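PDB 2E9Q: 11S globulin subunit beta from Cucurbita maxima, which serves as a seed storage protein of pumpkin, a nutrient reservoir of the 11S globulin (legumin) family built from two cupin domains. Local coordinates for residues A45-V50 with T69-G74; F80-K85 with V166-D171; C282-K287 with L314-Q319; A324-L329 with E395-K400. All blocks are in the same frame, centred on the assembly; numbering follows the deposited sequence. Where two conformers were deposited one is given.

Contact 1. Residues A45-V50 with T69-G74; sequences AGFTEV and TIRPKG. Unlike the reference sequence in segment 45-50: Gly46 (reference Ile).
Phe47 and Thr69 form an antiparallel hydrogen-bonded pair at the start of strand 46-50 and the end of strand 63-70, joined by Phe47 N to Thr69 O (2.9 Å) and Thr69 N to Phe47 O (3.0 Å). The ladder runs one step further, where Arg71 N reaches Ala45 O at 2.7 Å; just beyond, the chain reverses in a type II turn from Arg71 to Gly74. Between these bonds lies the non-hydrogen-bonded pair Gly46 and Ile70, whose backbones come so close that Gly46 CA sits 3.0 Å from Thr69 O in a CA-H...O contact.

On the face carrying Phe47 and Thr69, both side chains point the same way. With CG between the backbone N and the carbonyl carbon (chi1 59°), the Phe47 ring lies over its neighbour, and Thr69 CB makes a CH-pi contact 3.7 Å from the ring centroid. The methyl CG2 touches the CE2 side of the ring. Thr69 OG1 turns to a water at 2.8 Å, which donates to Glu49 OE1. In the conformer given, one of two, the extended Arg71 chain passes Ala45 O and brings a guanidinium face over Gly46 N, while NH2 comes to the edge of the Phe47 ring. Ala45 CB rests on Gly74 CA at 3.8 Å.

Strand 39-43 lies beyond strand 46-50. Backbone bonds thus set the register and the Phe47-Thr69 CH-pi contact packs beside them, while the water and salt bridges from Glu49 to Arg40 and Arg67 satisfy the polar groups.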
loop_
_atom_site.group_PDB
_atom_site.type_symbol
_atom_site.label_atom_id
_atom_site.label_comp_id
_atom_site.label_asym_id
_atom_site.label_seq_id
_atom_site.Cartn_x
_atom_site.Cartn_y
_atom_site.Cartn_z
ATOM N N ALA A 45 12.270 -31.369 21.068
ATOM C CA ALA A 45 10.916 -31.802 21.402
ATOM C C ALA A 45 9.884 -31.741 20.286
ATOM O O ALA A 45 8.687 -31.674 20.549
ATOM C CB ALA A 45 10.414 -31.012 22.606
ATOM N N GLY A 46 10.337 -31.781 19.041
ATOM C CA GLY A 46 9.407 -31.731 17.929
ATOM C C GLY A 46 10.143 -31.418 16.651
ATOM O O GLY A 46 11.354 -31.616 16.572
ATOM N N PHE A 47 9.428 -30.923 15.650
ATOM C CA PHE A 47 10.065 -30.591 14.384
ATOM C C PHE A 47 9.246 -29.590 13.579
ATOM O O PHE A 47 8.029 -29.511 13.711
ATOM C CB PHE A 47 10.319 -31.875 13.567
ATOM C CG PHE A 47 9.075 -32.654 13.249
ATOM C CD1 PHE A 47 8.334 -32.369 12.110
ATOM C CD2 PHE A 47 8.651 -33.679 14.088
ATOM C CE1 PHE A 47 7.184 -33.090 11.801
ATOM C CE2 PHE A 47 7.499 -34.413 13.797
ATOM C CZ PHE A 47 6.761 -34.119 12.647
ATOM N N THR A 48 9.938 -28.838 12.736
ATOM C CA THR A 48 9.330 -27.807 11.913
ATOM C C THR A 48 9.462 -28.082 10.422
ATOM O O THR A 48 10.559 -28.332 9.916
ATOM C CB THR A 48 9.991 -26.457 12.205
ATOM O OG1 THR A 48 9.820 -26.148 13.590
ATOM C CG2 THR A 48 9.398 -25.354 11.323
ATOM N N GLU A 49 8.337 -28.013 9.724
ATOM C CA GLU A 49 8.305 -28.231 8.295
ATOM C C GLU A 49 7.955 -26.904 7.609
ATOM O O GLU A 49 7.097 -26.147 8.099
ATOM C CB GLU A 49 7.268 -29.300 7.965
ATOM C CG GLU A 49 7.617 -30.687 8.518
ATOM C CD GLU A 49 6.526 -31.703 8.248
ATOM O OE1 GLU A 49 5.517 -31.715 8.987
ATOM O OE2 GLU A 49 6.669 -32.478 7.282
ATOM N N VAL A 50 8.623 -26.625 6.487
ATOM C CA VAL A 50 8.400 -25.386 5.745
ATOM C C VAL A 50 8.099 -25.624 4.272
ATOM O O VAL A 50 8.753 -26.447 3.625
ATOM C CB VAL A 50 9.624 -24.464 5.853
ATOM C CG1 VAL A 50 9.336 -23.140 5.187
ATOM C CG2 VAL A 50 9.988 -24.253 7.318
ATOM N N THR A 69 5.314 -29.295 14.858
ATOM C CA THR A 69 4.829 -30.473 15.543
ATOM C C THR A 69 5.577 -30.495 16.855
ATOM O O THR A 69 6.773 -30.785 16.899
ATOM C CB THR A 69 5.110 -31.741 14.734
ATOM O OG1 THR A 69 4.270 -31.745 13.568
ATOM C CG2 THR A 69 4.819 -32.975 15.566
ATOM N N ILE A 70 4.867 -30.159 17.924
ATOM C CA ILE A 70 5.472 -30.100 19.238
ATOM C C ILE A 70 5.003 -31.263 20.084
ATOM O O ILE A 70 3.802 -31.473 20.287
ATOM C CB ILE A 70 5.127 -28.762 19.918
ATOM C CG1 ILE A 70 5.513 -27.617 18.974
ATOM C CG2 ILE A 70 5.869 -28.630 21.257
ATOM C CD1 ILE A 70 5.007 -26.277 19.406
ATOM N N ARG A 71 5.963 -32.035 20.569
ATOM C CA ARG A 71 5.638 -33.193 21.381
ATOM C C ARG A 71 5.342 -32.757 22.808
ATOM O O ARG A 71 5.749 -31.671 23.232
ATOM C CB ARG A 71 6.819 -34.164 21.393
ATOM C CG ARG A 71 7.308 -34.583 20.019
ATOM C CD ARG A 71 8.744 -35.079 20.095
ATOM N NE ARG A 71 9.299 -35.336 18.772
ATOM C CZ ARG A 71 10.591 -35.281 18.486
ATOM N NH1 ARG A 71 11.467 -34.977 19.432
ATOM N NH2 ARG A 71 11.006 -35.520 17.253
ATOM N N PRO A 72 4.616 -33.597 23.565
ATOM C CA PRO A 72 4.265 -33.292 24.955
ATOM C C PRO A 72 5.433 -32.705 25.726
ATOM O O PRO A 72 6.565 -33.179 25.613
ATOM C CB PRO A 72 3.821 -34.639 25.486
ATOM C CG PRO A 72 3.077 -35.193 24.299
ATOM C CD PRO A 72 4.053 -34.900 23.166
ATOM N N LYS A 73 5.146 -31.658 26.495
ATOM C CA LYS A 73 6.152 -30.966 27.292
ATOM C C LYS A 73 7.073 -30.151 26.394
ATOM O O LYS A 73 8.126 -29.684 26.828
ATOM C CB LYS A 73 6.984 -31.960 28.116
ATOM C CG LYS A 73 6.173 -32.828 29.087
ATOM C CD LYS A 73 5.426 -31.989 30.122
ATOM C CE LYS A 73 4.576 -32.857 31.047
ATOM N NZ LYS A 73 3.778 -32.055 32.025
ATOM N N GLY A 74 6.668 -29.976 25.141
ATOM C CA GLY A 74 7.477 -29.215 24.207
ATOM C C GLY A 74 7.255 -27.716 24.276
ATOM O O GLY A 74 6.129 -27.248 24.420
HETATM O O HOH W 1 5.488 -30.221 11.585
#

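Contact 2. Residues F80-K85 with V166-D171; sequences FSNAPK and VANQID
Two asparagine amides lie side by side across this contact with their planes 70° apart, yet the bond between them, Asn82 ND2 to Asn168 OD1, is weak at 3.3 Å. Each amide has firmer partners. Asn168 OD1 accepts from Ile170 N at 3.0 Å, closing an Asx turn, with that donor well above the carbonyl plane; its ND2 gives a nearly straight bond (168°) to Asp171 O at 2.8 Å and another to Thr163 O. Asn82 binds Arg175 N through OD1 and Tyr173 O through ND2.

Asn168 CG stands anti to the backbone N (chi1 169°), which carries the amide alongside Asn82 while CB packs on Asn82 O at 3.1 Å. Ile170 CD1 meets Asn82 CB at 3.9 Å. At the other end Pro84 CG touches Ala167 CB, 4.0 Å away.

The contact ties the turn after strand 74-81 to the loop between strands 155-162 and 176-178. Asp171 OD2 forms a salt bridge with Arg175, and OD1 accepts from Cys27 N of a neighbouring subunit, whose His344 NE2 bonds to Gln169 O and Thr401 OG1 to Gln169 OE1. Mainly polar side chains hold the loop here, consistent with its lack of regular structure.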
loop_
_atom_site.group_PDB
_atom_site.type_symbol
_atom_site.label_atom_id
_atom_site.label_comp_id
_atom_site.label_asym_id
_atom_site.label_seq_id
_atom_site.Cartn_x
_atom_site.Cartn_y
_atom_site.Cartn_z
ATOM N N PHE A 80 10.093 -13.311 17.158
ATOM C CA PHE A 80 9.175 -12.419 16.457
ATOM C C PHE A 80 9.598 -12.347 15.001
ATOM O O PHE A 80 10.765 -12.551 14.690
ATOM C CB PHE A 80 9.167 -11.010 17.079
ATOM C CG PHE A 80 10.523 -10.373 17.210
ATOM C CD1 PHE A 80 11.337 -10.652 18.302
ATOM C CD2 PHE A 80 10.977 -9.465 16.256
ATOM C CE1 PHE A 80 12.582 -10.036 18.447
ATOM C CE2 PHE A 80 12.217 -8.849 16.392
ATOM C CZ PHE A 80 13.019 -9.133 17.489
ATOM N N SER A 81 8.650 -12.064 14.112
ATOM C CA SER A 81 8.950 -11.975 12.688
ATOM C C SER A 81 8.435 -10.696 12.029
ATOM O O SER A 81 7.556 -10.004 12.568
ATOM C CB SER A 81 8.402 -13.204 11.952
ATOM O OG SER A 81 7.062 -13.465 12.302
ATOM N N ASN A 82 8.985 -10.409 10.849
ATOM C CA ASN A 82 8.648 -9.215 10.082
ATOM C C ASN A 82 7.298 -9.289 9.394
ATOM O O ASN A 82 6.879 -8.336 8.758
ATOM C CB ASN A 82 9.737 -8.954 9.036
ATOM C CG ASN A 82 9.848 -10.079 8.005
ATOM O OD1 ASN A 82 9.634 -11.251 8.318
ATOM N ND2 ASN A 82 10.203 -9.722 6.779
ATOM N N ALA A 83 6.614 -10.416 9.528
ATOM C CA ALA A 83 5.320 -10.589 8.890
ATOM C C ALA A 83 4.250 -11.057 9.870
ATOM O O ALA A 83 4.547 -11.772 10.822
ATOM C CB ALA A 83 5.445 -11.590 7.742
ATOM N N PRO A 84 2.989 -10.649 9.648
ATOM C CA PRO A 84 1.866 -11.037 10.511
ATOM C C PRO A 84 1.589 -12.524 10.274
ATOM O O PRO A 84 1.812 -13.042 9.165
ATOM C CB PRO A 84 0.704 -10.190 9.993
ATOM C CG PRO A 84 1.350 -9.115 9.174
ATOM C CD PRO A 84 2.518 -9.800 8.543
ATOM N N LYS A 85 1.074 -13.199 11.297
ATOM C CA LYS A 85 0.782 -14.616 11.187
ATOM C C LYS A 85 -0.544 -15.030 11.787
ATOM O O LYS A 85 -1.056 -14.416 12.733
ATOM C CB LYS A 85 1.866 -15.444 11.890
ATOM C CG LYS A 85 3.245 -15.407 11.265
ATOM C CD LYS A 85 4.249 -16.054 12.213
ATOM C CE LYS A 85 5.648 -16.084 11.624
ATOM N NZ LYS A 85 6.584 -16.871 12.479
ATOM N N VAL A 166 1.168 -5.011 4.614
ATOM C CA VAL A 166 1.501 -3.622 4.896
ATOM C C VAL A 166 2.478 -3.498 6.083
ATOM O O VAL A 166 3.370 -2.643 6.079
ATOM C CB VAL A 166 0.213 -2.803 5.182
ATOM C CG1 VAL A 166 -0.475 -3.332 6.433
ATOM C CG2 VAL A 166 0.552 -1.327 5.331
ATOM N N ALA A 167 2.325 -4.370 7.080
ATOM C CA ALA A 167 3.174 -4.345 8.273
ATOM C C ALA A 167 4.650 -4.659 8.013
ATOM O O ALA A 167 5.513 -4.278 8.801
ATOM C CB ALA A 167 2.619 -5.305 9.331
ATOM N N ASN A 168 4.950 -5.349 6.920
ATOM C CA ASN A 168 6.347 -5.678 6.610
ATOM C C ASN A 168 6.938 -4.645 5.661
ATOM O O ASN A 168 6.507 -4.527 4.521
ATOM C CB ASN A 168 6.426 -7.088 6.012
ATOM C CG ASN A 168 7.784 -7.408 5.418
ATOM O OD1 ASN A 168 8.815 -6.902 5.857
ATOM N ND2 ASN A 168 7.786 -8.278 4.415
ATOM N N GLN A 169 7.925 -3.895 6.136
ATOM C CA GLN A 169 8.545 -2.862 5.315
ATOM C C GLN A 169 9.908 -3.264 4.759
ATOM O O GLN A 169 10.589 -2.443 4.145
ATOM C CB GLN A 169 8.709 -1.567 6.114
ATOM C CG GLN A 169 7.422 -1.028 6.732
ATOM C CD GLN A 169 7.579 0.409 7.222
ATOM O OE1 GLN A 169 8.674 0.975 7.174
ATOM N NE2 GLN A 169 6.488 1.002 7.695
ATOM N N ILE A 170 10.317 -4.510 4.979
ATOM C CA ILE A 170 11.612 -4.944 4.478
ATOM C C ILE A 170 11.499 -5.464 3.048
ATOM O O ILE A 170 11.543 -4.687 2.095
ATOM C CB ILE A 170 12.221 -6.040 5.368
ATOM C CG1 ILE A 170 12.283 -5.554 6.819
ATOM C CG2 ILE A 170 13.622 -6.382 4.873
ATOM C CD1 ILE A 170 12.624 -6.642 7.806
ATOM N N ASP A 171 11.368 -6.778 2.904
ATOM C CA ASP A 171 11.242 -7.397 1.588
ATOM C C ASP A 171 10.334 -8.612 1.740
ATOM O O ASP A 171 10.045 -9.030 2.860
ATOM C CB ASP A 171 12.627 -7.784 1.043
ATOM C CG ASP A 171 13.318 -8.817 1.892
ATOM O OD1 ASP A 171 14.555 -8.967 1.759
ATOM O OD2 ASP A 171 12.627 -9.487 2.688
#

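Contact 3. Residues C282-K287 with L314-Q319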
loop_
_atom_site.group_PDB
_atom_site.type_symbol
_atom_site.label_atom_id
_atom_site.label_comp_id
_atom_site.label_asym_id
_atom_site.label_seq_id
_atom_site.Cartn_x
_atom_site.Cartn_y
_atom_site.Cartn_z
ATOM N N CYS A 282 -5.099 -3.301 23.585
ATOM C CA CYS A 282 -4.723 -4.274 24.602
ATOM C C CYS A 282 -5.845 -5.189 25.064
ATOM O O CYS A 282 -5.593 -6.214 25.696
ATOM C CB CYS A 282 -4.147 -3.554 25.817
ATOM S SG CYS A 282 -2.736 -2.470 25.450
ATOM N N THR A 283 -7.080 -4.830 24.749
ATOM C CA THR A 283 -8.217 -5.634 25.170
ATOM C C THR A 283 -8.751 -6.564 24.075
ATOM O O THR A 283 -9.589 -7.421 24.340
ATOM C CB THR A 283 -9.369 -4.726 25.669
ATOM O OG1 THR A 283 -10.291 -5.505 26.444
ATOM C CG2 THR A 283 -10.108 -4.088 24.491
ATOM N N LEU A 284 -8.265 -6.405 22.850
ATOM C CA LEU A 284 -8.721 -7.238 21.740
ATOM C C LEU A 284 -8.383 -8.717 21.909
ATOM O O LEU A 284 -7.319 -9.061 22.417
ATOM C CB LEU A 284 -8.111 -6.732 20.436
ATOM C CG LEU A 284 -8.457 -5.289 20.068
ATOM C CD1 LEU A 284 -7.845 -4.949 18.717
ATOM C CD2 LEU A 284 -9.967 -5.124 20.020
ATOM N N ARG A 285 -9.289 -9.597 21.502
ATOM C CA ARG A 285 -8.990 -11.018 21.609
ATOM C C ARG A 285 -7.937 -11.313 20.531
ATOM O O ARG A 285 -7.848 -10.598 19.531
ATOM C CB ARG A 285 -10.247 -11.857 21.361
ATOM C CG ARG A 285 -11.536 -11.072 21.488
ATOM C CD ARG A 285 -12.122 -10.805 20.116
ATOM N NE ARG A 285 -12.992 -9.638 20.097
ATOM C CZ ARG A 285 -12.573 -8.404 20.334
ATOM N NH1 ARG A 285 -13.424 -7.387 20.292
ATOM N NH2 ARG A 285 -11.311 -8.188 20.623
ATOM N N LEU A 286 -7.123 -12.337 20.763
ATOM C CA LEU A 286 -6.071 -12.706 19.829
ATOM C C LEU A 286 -6.296 -14.101 19.273
ATOM O O LEU A 286 -5.374 -14.738 18.761
ATOM C CB LEU A 286 -4.709 -12.634 20.516
ATOM C CG LEU A 286 -4.382 -11.274 21.135
ATOM C CD1 LEU A 286 -2.922 -11.227 21.556
ATOM C CD2 LEU A 286 -4.674 -10.186 20.121
ATOM N N LYS A 287 -7.529 -14.576 19.394
ATOM C CA LYS A 287 -7.877 -15.877 18.882
ATOM C C LYS A 287 -9.371 -16.017 18.761
ATOM O O LYS A 287 -10.129 -15.231 19.338
ATOM C CB LYS A 287 -7.334 -16.994 19.779
ATOM C CG LYS A 287 -8.042 -17.203 21.113
ATOM C CD LYS A 287 -7.593 -18.540 21.722
ATOM C CE LYS A 287 -8.174 -18.790 23.108
ATOM N NZ LYS A 287 -7.391 -18.096 24.185
ATOM N N LEU A 314 -13.528 -11.091 14.770
ATOM C CA LEU A 314 -12.310 -10.964 15.541
ATOM C C LEU A 314 -11.661 -9.662 15.091
ATOM O O LEU A 314 -10.855 -9.641 14.153
ATOM C CB LEU A 314 -11.393 -12.162 15.288
ATOM C CG LEU A 314 -10.075 -12.232 16.079
ATOM C CD1 LEU A 314 -10.358 -12.406 17.570
ATOM C CD2 LEU A 314 -9.242 -13.401 15.566
ATOM N N PRO A 315 -12.020 -8.550 15.764
ATOM C CA PRO A 315 -11.551 -7.180 15.529
ATOM C C PRO A 315 -10.074 -7.029 15.193
ATOM O O PRO A 315 -9.700 -6.216 14.356
ATOM C CB PRO A 315 -11.902 -6.473 16.833
ATOM C CG PRO A 315 -13.173 -7.139 17.223
ATOM C CD PRO A 315 -12.871 -8.602 16.971
ATOM N N ILE A 316 -9.228 -7.800 15.855
ATOM C CA ILE A 316 -7.803 -7.694 15.611
ATOM C C ILE A 316 -7.399 -7.990 14.148
ATOM O O ILE A 316 -6.372 -7.525 13.683
ATOM C CB ILE A 316 -7.023 -8.603 16.602
ATOM C CG1 ILE A 316 -5.529 -8.317 16.511
ATOM C CG2 ILE A 316 -7.301 -10.052 16.318
ATOM C CD1 ILE A 316 -5.185 -6.881 16.740
ATOM N N LEU A 317 -8.216 -8.739 13.421
ATOM C CA LEU A 317 -7.903 -9.066 12.035
ATOM C C LEU A 317 -7.815 -7.820 11.153
ATOM O O LEU A 317 -7.094 -7.798 10.153
ATOM C CB LEU A 317 -8.938 -10.043 11.496
ATOM C CG LEU A 317 -8.894 -11.361 12.275
ATOM C CD1 LEU A 317 -9.874 -12.358 11.695
ATOM C CD2 LEU A 317 -7.463 -11.918 12.227
ATOM N N ARG A 318 -8.546 -6.782 11.541
ATOM C CA ARG A 318 -8.540 -5.520 10.821
ATOM C C ARG A 318 -7.109 -4.980 10.805
ATOM O O ARG A 318 -6.677 -4.374 9.832
ATOM C CB ARG A 318 -9.474 -4.533 11.527
ATOM C CG ARG A 318 -9.771 -3.234 10.777
ATOM C CD ARG A 318 -10.427 -2.220 11.731
ATOM N NE ARG A 318 -10.783 -0.951 11.088
ATOM C CZ ARG A 318 -11.137 0.156 11.745
ATOM N NH1 ARG A 318 -11.181 0.168 13.072
ATOM N NH2 ARG A 318 -11.462 1.254 11.074
ATOM N N GLN A 319 -6.366 -5.213 11.884
ATOM C CA GLN A 319 -4.996 -4.727 11.961
ATOM C C GLN A 319 -3.984 -5.589 11.213
ATOM O O GLN A 319 -3.036 -5.052 10.652
ATOM C CB GLN A 319 -4.550 -4.573 13.415
ATOM C CG GLN A 319 -3.192 -3.867 13.552
ATOM C CD GLN A 319 -2.027 -4.824 13.805
ATOM O OE1 GLN A 319 -0.856 -4.470 13.614
ATOM N NE2 GLN A 319 -2.343 -6.037 14.251
HETATM O O HOH W 2 -9.613 -9.073 18.384
#
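Ile316 carries the tight side: its CD1 meets Leu284 CD1 at 3.8 Å, its CG1 touches Leu286 CD2 at 4.2 Å, and its CG2 presses on the backbone at Arg285 O. The isoleucine can reach both leucines because CG1 stands anti to the backbone N (chi1 -170°), sending that branch out toward the 282-287 chain. Leu284 forks, its other methyl CD2 lying against Pro315 CB. Leu314 CD1 rests on Lys287 O at 3.3 Å, while Val138 of strand 135-139 also packs on Leu314. A water bridges the backbones, donating to Arg285 O at 2.6 Å and accepting from Ile316 N at 2.9 Å.

The contact joins the two domains of this bicupin. Residues 282-287 lead from Cys282, disulfide-bonded to Cys103, into strand 287-289, which adds to the sheet of the first cupin domain; residues 314-319 belong to the second, making a type I turn from Leu314 to Leu317 that runs into helix 317-320.

Toward solvent the join is looser. Arg285 is modelled in two conformers; in the one given it bends at chi2, its CD lies 3.5 Å from Leu314 CD1, and the side chain crosses Pro315 at about a right angle, one guanidinium face over Pro315 CD and CG. Lys287 NZ bonds to Pro130 O.

Contact 4. Residues A324-L329 with E395-K400; sequences AERGVL and EWIAFK
Trp396 O is gripped by two donors of the neighbouring strand, Gly327 N at 2.8 Å and, by a weaker bond, Arg326 NH2 at 2.9 Å. The Arg326 chain bends at chi2 (-80°) and brings NH2 across to the neighbouring strand, placing the carbonyl near the guanidinium plane; NH2 also binds Thr350. Elsewhere the ladder continues through Ala398 N to Glu325 O, an almost straight bond of 2.7 Å.

Trp396 lays its indole directly on the backbone of Gly327, whose CA stands over the six-membered ring, 3.5 Å from the centroid, in a CH-pi contact. Leu329 CG closes the ring edge at CZ3. On the same face Glu325 OE2 forms a salt bridge with Lys400 NZ at 3.3 Å, its hydrogen bond weak, and a water donates to OE2 while accepting from Trp396 NE1. Glu325 OE1 holds Arg447, assigned to a magnesium site, and Lys400 also binds Ser345; this cluster of charges probably keeps the buried carboxylate ionised.

On the opposite face Ile397 CD1 fits between Ala324 CB and Arg326 CB, and Val328 packs along the Glu395 chain, whose carboxylate, in the conformer given, pairs with Arg351. Phe88 of strand 85-91 covers Arg326, Ile397 and Phe399. Strands 323-329 and 393-400 are neighbours inside an antiparallel sheet of the C-terminal cupin beta-barrel.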
loop_
_atom_site.group_PDB
_atom_site.type_symbol
_atom_site.label_atom_id
_atom_site.label_comp_id
_atom_site.label_asym_id
_atom_site.label_seq_id
_atom_site.Cartn_x
_atom_site.Cartn_y
_atom_site.Cartn_z
ATOM N N ALA A 324 -9.544 -16.114 7.889
ATOM C CA ALA A 324 -9.538 -17.540 7.585
ATOM C C ALA A 324 -10.923 -18.159 7.559
ATOM O O ALA A 324 -11.870 -17.642 8.165
ATOM C CB ALA A 324 -8.676 -18.283 8.593
ATOM N N GLU A 325 -11.016 -19.282 6.858
ATOM C CA GLU A 325 -12.247 -20.047 6.722
ATOM C C GLU A 325 -11.853 -21.500 6.976
ATOM O O GLU A 325 -10.849 -21.980 6.431
ATOM C CB GLU A 325 -12.825 -19.923 5.307
ATOM C CG GLU A 325 -13.462 -18.576 4.957
ATOM C CD GLU A 325 -14.060 -18.563 3.553
ATOM O OE1 GLU A 325 -14.897 -17.686 3.247
ATOM O OE2 GLU A 325 -13.685 -19.436 2.744
ATOM N N ARG A 326 -12.628 -22.190 7.809
ATOM C CA ARG A 326 -12.367 -23.586 8.122
ATOM C C ARG A 326 -13.536 -24.354 7.531
ATOM O O ARG A 326 -14.676 -24.196 7.968
ATOM C CB ARG A 326 -12.297 -23.787 9.641
ATOM C CG ARG A 326 -11.634 -25.094 10.099
ATOM C CD ARG A 326 -12.574 -26.295 10.005
ATOM N NE ARG A 326 -12.005 -27.467 10.671
ATOM C CZ ARG A 326 -11.085 -28.268 10.137
ATOM N NH1 ARG A 326 -10.619 -29.305 10.830
ATOM N NH2 ARG A 326 -10.647 -28.050 8.901
ATOM N N GLY A 327 -13.248 -25.183 6.535
ATOM C CA GLY A 327 -14.301 -25.930 5.876
ATOM C C GLY A 327 -14.365 -27.403 6.195
ATOM O O GLY A 327 -13.379 -28.033 6.576
ATOM N N VAL A 328 -15.556 -27.957 6.037
ATOM C CA VAL A 328 -15.766 -29.369 6.289
ATOM C C VAL A 328 -16.744 -29.877 5.250
ATOM O O VAL A 328 -17.873 -29.400 5.165
ATOM C CB VAL A 328 -16.344 -29.615 7.704
ATOM C CG1 VAL A 328 -16.786 -31.069 7.840
ATOM C CG2 VAL A 328 -15.306 -29.292 8.754
ATOM N N LEU A 329 -16.294 -30.821 4.436
ATOM C CA LEU A 329 -17.153 -31.398 3.418
ATOM C C LEU A 329 -17.409 -32.857 3.743
ATOM O O LEU A 329 -16.485 -33.589 4.100
ATOM C CB LEU A 329 -16.510 -31.303 2.027
ATOM C CG LEU A 329 -16.754 -30.044 1.197
ATOM C CD1 LEU A 329 -16.082 -30.184 -0.185
ATOM C CD2 LEU A 329 -18.256 -29.834 1.038
ATOM N N GLU A 395 -11.569 -31.906 4.545
ATOM C CA GLU A 395 -11.574 -30.889 5.586
ATOM C C GLU A 395 -10.345 -29.979 5.489
ATOM O O GLU A 395 -9.232 -30.453 5.239
ATOM C CB GLU A 395 -11.658 -31.547 6.967
ATOM C CG GLU A 395 -13.078 -31.957 7.322
ATOM C CD GLU A 395 -13.153 -32.949 8.463
ATOM O OE1 GLU A 395 -12.522 -32.718 9.513
ATOM O OE2 GLU A 395 -13.860 -33.964 8.307
ATOM N N TRP A 396 -10.537 -28.678 5.704
ATOM C CA TRP A 396 -9.420 -27.748 5.572
ATOM C C TRP A 396 -9.534 -26.416 6.301
ATOM O O TRP A 396 -10.584 -26.051 6.836
ATOM C CB TRP A 396 -9.231 -27.424 4.092
ATOM C CG TRP A 396 -10.277 -26.486 3.588
ATOM C CD1 TRP A 396 -10.194 -25.125 3.526
ATOM C CD2 TRP A 396 -11.606 -26.826 3.171
ATOM N NE1 TRP A 396 -11.386 -24.594 3.101
ATOM C CE2 TRP A 396 -12.272 -25.615 2.875
ATOM C CE3 TRP A 396 -12.300 -28.035 3.025
ATOM C CZ2 TRP A 396 -13.597 -25.575 2.438
ATOM C CZ3 TRP A 396 -13.623 -28.001 2.593
ATOM C CH2 TRP A 396 -14.258 -26.773 2.304
ATOM N N ILE A 397 -8.424 -25.689 6.271
ATOM C CA ILE A 397 -8.337 -24.348 6.816
ATOM C C ILE A 397 -7.751 -23.508 5.676
ATOM O O ILE A 397 -6.661 -23.803 5.159
ATOM C CB ILE A 397 -7.417 -24.270 8.058
ATOM C CG1 ILE A 397 -7.409 -22.843 8.587
ATOM C CG2 ILE A 397 -6.014 -24.704 7.728
ATOM C CD1 ILE A 397 -8.773 -22.355 9.007
ATOM N N ALA A 398 -8.491 -22.484 5.275
ATOM C CA ALA A 398 -8.078 -21.606 4.192
ATOM C C ALA A 398 -7.748 -20.194 4.672
ATOM O O ALA A 398 -8.635 -19.460 5.096
ATOM C CB ALA A 398 -9.174 -21.542 3.148
ATOM N N PHE A 399 -6.478 -19.815 4.587
ATOM C CA PHE A 399 -6.055 -18.485 5.008
ATOM C C PHE A 399 -6.277 -17.466 3.891
ATOM O O PHE A 399 -6.005 -17.749 2.718
ATOM C CB PHE A 399 -4.578 -18.495 5.413
ATOM C CG PHE A 399 -4.249 -19.526 6.442
ATOM C CD1 PHE A 399 -3.835 -20.801 6.064
ATOM C CD2 PHE A 399 -4.373 -19.230 7.802
ATOM C CE1 PHE A 399 -3.543 -21.777 7.025
ATOM C CE2 PHE A 399 -4.087 -20.192 8.775
ATOM C CZ PHE A 399 -3.669 -21.471 8.386
ATOM N N LYS A 400 -6.772 -16.291 4.274
ATOM C CA LYS A 400 -7.064 -15.206 3.348
ATOM C C LYS A 400 -6.099 -14.047 3.556
ATOM O O LYS A 400 -5.747 -13.721 4.687
ATOM C CB LYS A 400 -8.496 -14.708 3.567
ATOM C CG LYS A 400 -9.545 -15.810 3.618
ATOM C CD LYS A 400 -9.686 -16.559 2.299
ATOM C CE LYS A 400 -10.725 -17.658 2.440
ATOM N NZ LYS A 400 -10.987 -18.389 1.179
HETATM O O HOH W 3 -12.709 -21.972 1.959
#

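In the fold
Contact 1 joins the second and third strands across its sheet, contact 4 the third and fourth across the equivalent sheet of the other cupin domain. Their centres are 23 Å apart. Strand 85-91, which follows the turn of contact 2, packs through Phe88 on contact 4, so the first domain packs against the second there. Contact 3 lies beside both, its nearest atoms within about 5 Å of contacts 2 and 4, and helix 317-320 leads into strand 323-329. Contact 2 alone touches another subunit. Lys387 and Arg447, assigned to a magnesium site, adjoin contact 4; the other contacts lie away from them.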